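Local coordinates for protein EKC/KEOPS complex subunit GON7 (Saccharomyces cerevisiae, PDB 4WXA) that is a subunit of the EKC/KEOPS complex, required for threonylcarbamoyl modification of adenosine 37 in tRNAs reading codons beginning with adenine, and likely supports the catalytic subunit KAE1, at residues D[2-10]-D[70-81]. Residues are numbered along the deposited sequence; the frame is centred on the assembly and turned at random.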
loop_
_atom_site.group_PDB
_atom_site.type_symbol
_atom_site.label_atom_id
_atom_site.label_comp_id
_atom_site.label_asym_id
_atom_site.label_seq_id
_atom_site.Cartn_x
_atom_site.Cartn_y
_atom_site.Cartn_z
ATOM N N LYS D 2 15.761 4.655 -12.524
ATOM C CA LYS D 2 14.524 3.833 -12.570
ATOM C C LYS D 2 13.421 4.508 -11.753
ATOM O O LYS D 2 13.693 5.267 -10.864
ATOM C CB LYS D 2 14.801 2.413 -12.041
ATOM C CG LYS D 2 15.500 1.496 -13.036
ATOM C CD LYS D 2 14.536 1.066 -14.150
ATOM C CE LYS D 2 15.260 0.566 -15.388
ATOM N NZ LYS D 2 16.234 -0.502 -15.014
ATOM N N LEU D 3 12.169 4.246 -12.073
ATOM C CA LEU D 3 11.076 4.854 -11.350
ATOM C C LEU D 3 10.632 3.963 -10.198
ATOM O O LEU D 3 10.840 2.758 -10.209
ATOM C CB LEU D 3 9.900 5.044 -12.273
ATOM C CG LEU D 3 10.140 5.657 -13.651
ATOM C CD1 LEU D 3 8.951 5.358 -14.569
ATOM C CD2 LEU D 3 10.343 7.150 -13.485
ATOM N N PRO D 4 9.977 4.553 -9.214
ATOM C CA PRO D 4 9.326 3.683 -8.286
ATOM C C PRO D 4 8.212 2.906 -8.969
ATOM O O PRO D 4 7.586 3.476 -9.809
ATOM C CB PRO D 4 8.756 4.646 -7.252
ATOM C CG PRO D 4 8.573 5.915 -7.976
ATOM C CD PRO D 4 9.661 5.966 -8.994
ATOM N N VAL D 5 7.972 1.639 -8.590
ATOM C CA VAL D 5 6.866 0.865 -9.152
ATOM C C VAL D 5 6.097 0.063 -8.089
ATOM O O VAL D 5 6.513 -0.051 -6.942
ATOM C CB VAL D 5 7.351 -0.149 -10.228
ATOM C CG1 VAL D 5 8.026 0.571 -11.409
ATOM C CG2 VAL D 5 8.252 -1.201 -9.578
ATOM N N ALA D 6 4.972 -0.491 -8.512
ATOM C CA ALA D 6 4.210 -1.357 -7.675
ATOM C C ALA D 6 3.496 -2.434 -8.459
ATOM O O ALA D 6 3.125 -2.222 -9.606
ATOM C CB ALA D 6 3.222 -0.541 -6.923
ATOM N N GLN D 7 3.328 -3.596 -7.832
ATOM C CA GLN D 7 2.585 -4.685 -8.433
ATOM C C GLN D 7 1.527 -5.194 -7.377
ATOM O O GLN D 7 1.841 -5.378 -6.192
ATOM C CB GLN D 7 3.579 -5.760 -8.840
ATOM C CG GLN D 7 3.027 -7.073 -9.368
ATOM C CD GLN D 7 2.395 -6.951 -10.732
ATOM O OE1 GLN D 7 2.886 -6.222 -11.616
ATOM N NE2 GLN D 7 1.309 -7.668 -10.921
ATOM N N TYR D 8 0.304 -5.398 -7.833
ATOM C CA TYR D 8 -0.817 -5.856 -6.986
ATOM C C TYR D 8 -1.333 -7.167 -7.480
ATOM O O TYR D 8 -1.411 -7.409 -8.660
ATOM C CB TYR D 8 -1.969 -4.842 -7.018
ATOM C CG TYR D 8 -3.323 -5.326 -6.493
ATOM C CD1 TYR D 8 -4.234 -5.941 -7.336
ATOM C CD2 TYR D 8 -3.680 -5.153 -5.170
ATOM C CE1 TYR D 8 -5.461 -6.391 -6.872
ATOM C CE2 TYR D 8 -4.886 -5.596 -4.690
ATOM C CZ TYR D 8 -5.778 -6.207 -5.558
ATOM O OH TYR D 8 -6.968 -6.653 -5.113
ATOM N N SER D 9 -1.733 -8.005 -6.560
ATOM C CA SER D 9 -2.216 -9.323 -6.905
ATOM C C SER D 9 -3.419 -9.698 -5.996
ATOM O O SER D 9 -3.370 -9.465 -4.825
ATOM C CB SER D 9 -1.038 -10.243 -6.659
ATOM O OG SER D 9 -1.323 -11.581 -6.975
ATOM N N ALA D 10 -4.457 -10.303 -6.519
ATOM C CA ALA D 10 -5.627 -10.684 -5.713
ATOM C C ALA D 10 -6.169 -12.032 -6.133
ATOM O O ALA D 10 -5.988 -12.439 -7.265
ATOM C CB ALA D 10 -6.708 -9.636 -5.859
ATOM N N LEU D 70 11.584 12.015 -7.030
ATOM C CA LEU D 70 11.222 10.718 -6.463
ATOM C C LEU D 70 9.974 10.844 -5.623
ATOM O O LEU D 70 9.058 10.043 -5.766
ATOM C CB LEU D 70 12.348 10.139 -5.602
ATOM C CG LEU D 70 12.043 8.833 -4.831
ATOM C CD1 LEU D 70 11.487 7.771 -5.760
ATOM C CD2 LEU D 70 13.282 8.303 -4.151
ATOM N N ARG D 71 9.942 11.877 -4.796
ATOM C CA ARG D 71 8.837 12.109 -3.884
ATOM C C ARG D 71 7.517 12.452 -4.632
ATOM O O ARG D 71 6.449 12.049 -4.186
ATOM C CB ARG D 71 9.181 13.217 -2.888
ATOM C CG ARG D 71 8.102 13.535 -1.862
ATOM C CD ARG D 71 8.647 14.265 -0.630
ATOM N NE ARG D 71 8.833 15.708 -0.838
ATOM N N THR D 72 7.583 13.179 -5.737
ATOM C CA THR D 72 6.373 13.473 -6.454
ATOM C C THR D 72 5.915 12.196 -7.105
ATOM O O THR D 72 4.722 11.848 -7.028
ATOM C CB THR D 72 6.486 14.637 -7.450
ATOM O OG1 THR D 72 7.584 14.444 -8.343
ATOM C CG2 THR D 72 6.671 15.938 -6.690
ATOM N N GLN D 73 6.852 11.440 -7.669
ATOM C CA GLN D 73 6.464 10.188 -8.284
ATOM C C GLN D 73 5.753 9.291 -7.262
ATOM O O GLN D 73 4.786 8.585 -7.607
ATOM C CB GLN D 73 7.651 9.467 -8.866
ATOM C CG GLN D 73 8.185 10.057 -10.140
ATOM C CD GLN D 73 9.629 9.663 -10.385
ATOM O OE1 GLN D 73 10.340 9.220 -9.471
ATOM N NE2 GLN D 73 10.071 9.812 -11.616
ATOM N N LEU D 74 6.214 9.297 -6.016
ATOM C CA LEU D 74 5.574 8.444 -5.026
ATOM C C LEU D 74 4.206 8.955 -4.717
ATOM O O LEU D 74 3.337 8.195 -4.366
ATOM C CB LEU D 74 6.337 8.433 -3.720
ATOM C CG LEU D 74 7.608 7.620 -3.682
ATOM C CD1 LEU D 74 8.291 7.834 -2.333
ATOM C CD2 LEU D 74 7.282 6.163 -3.948
ATOM N N THR D 75 4.030 10.263 -4.786
ATOM C CA THR D 75 2.712 10.827 -4.537
ATOM C C THR D 75 1.705 10.399 -5.638
ATOM O O THR D 75 0.561 10.096 -5.359
ATOM C CB THR D 75 2.780 12.358 -4.406
ATOM O OG1 THR D 75 3.465 12.693 -3.186
ATOM C CG2 THR D 75 1.357 12.949 -4.374
ATOM N N GLY D 76 2.180 10.346 -6.869
ATOM C CA GLY D 76 1.399 9.895 -7.997
ATOM C C GLY D 76 1.093 8.418 -7.951
ATOM O O GLY D 76 0.010 7.975 -8.362
ATOM N N LEU D 77 2.039 7.641 -7.448
ATOM C CA LEU D 77 1.823 6.201 -7.358
ATOM C C LEU D 77 0.740 5.920 -6.298
ATOM O O LEU D 77 -0.104 5.069 -6.455
ATOM C CB LEU D 77 3.155 5.522 -7.004
ATOM C CG LEU D 77 3.409 4.061 -7.336
ATOM C CD1 LEU D 77 3.178 3.844 -8.834
ATOM C CD2 LEU D 77 4.835 3.678 -6.927
ATOM N N GLN D 78 0.823 6.652 -5.204
ATOM C CA GLN D 78 -0.081 6.553 -4.087
ATOM C C GLN D 78 -1.502 6.882 -4.502
ATOM O O GLN D 78 -2.444 6.355 -3.945
ATOM C CB GLN D 78 0.355 7.563 -3.023
ATOM C CG GLN D 78 -0.468 7.594 -1.758
ATOM C CD GLN D 78 0.063 8.604 -0.771
ATOM O OE1 GLN D 78 0.527 9.663 -1.156
ATOM N NE2 GLN D 78 0.003 8.281 0.506
ATOM N N ASP D 79 -1.648 7.780 -5.456
ATOM C CA ASP D 79 -2.960 8.135 -5.926
ATOM C C ASP D 79 -3.477 7.025 -6.828
ATOM O O ASP D 79 -4.635 6.594 -6.672
ATOM C CB ASP D 79 -2.923 9.491 -6.647
ATOM C CG ASP D 79 -2.677 10.666 -5.690
ATOM O OD1 ASP D 79 -2.695 10.443 -4.458
ATOM O OD2 ASP D 79 -2.474 11.809 -6.158
ATOM N N ASP D 80 -2.628 6.547 -7.748
ATOM C CA ASP D 80 -2.974 5.384 -8.586
ATOM C C ASP D 80 -3.491 4.215 -7.709
ATOM O O ASP D 80 -4.558 3.660 -7.941
ATOM C CB ASP D 80 -1.791 4.879 -9.424
ATOM C CG ASP D 80 -1.285 5.856 -10.459
ATOM O OD1 ASP D 80 -1.979 6.849 -10.830
ATOM O OD2 ASP D 80 -0.136 5.582 -10.917
ATOM N N ILE D 81 -2.742 3.850 -6.697
ATOM C CA ILE D 81 -3.090 2.714 -5.856
ATOM C C ILE D 81 -4.443 2.982 -5.202
ATOM O O ILE D 81 -5.308 2.123 -5.193
ATOM C CB ILE D 81 -2.001 2.472 -4.812
ATOM C CG1 ILE D 81 -0.761 1.883 -5.485
ATOM C CG2 ILE D 81 -2.368 1.448 -3.753
ATOM C CD1 ILE D 81 0.540 2.126 -4.738
#
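Pro4 drops its ring among Leu70, Gln73, Leu74 and Leu77 and makes the largest share of the contact. Its CG lies 4.1 Å from Leu70 CD1, and its CB touches Leu74 CD2 at 3.9 Å. Leu77 has CG anti to the backbone N (chi1 -157°), which lifts CD2 to within 4.1 Å of Pro4 CB and puts the same methyl 4.0 Å from both Pro4 O and Val5 C. Further along, Ala6 CB meets Ile81 CD1 more loosely, at 4.4 Å.

The amide of Gln73 adds polar atoms against carbon. The extended chain of Gln73 crosses the proline ring at about a right angle: its CB packs on Pro4 CG, OE1 comes 3.4 Å from Pro4 CD and NE2 reaches Leu3 CD2 at 3.3 Å. With the chain beyond CB gone, as in an alanine here, one flank of the Pro4 ring would probably be uncovered and the Leu3 methyl would lose its partner on the helix.

No hydrogen bond joins the two segments, so the joint is van der Waals packing. Strand 5-10 runs nearly parallel to helix segment 70-81 (18°) and pairs with strand 14-18 in an antiparallel hairpin; Leu77 also touches Phe18 there. On its other edge a strand of PCC1 continues the sheet, Leu77 also packs on Leu15 of the neighbouring PCC1 subunit, and helix 66-94 lies along one face of this shared sheet.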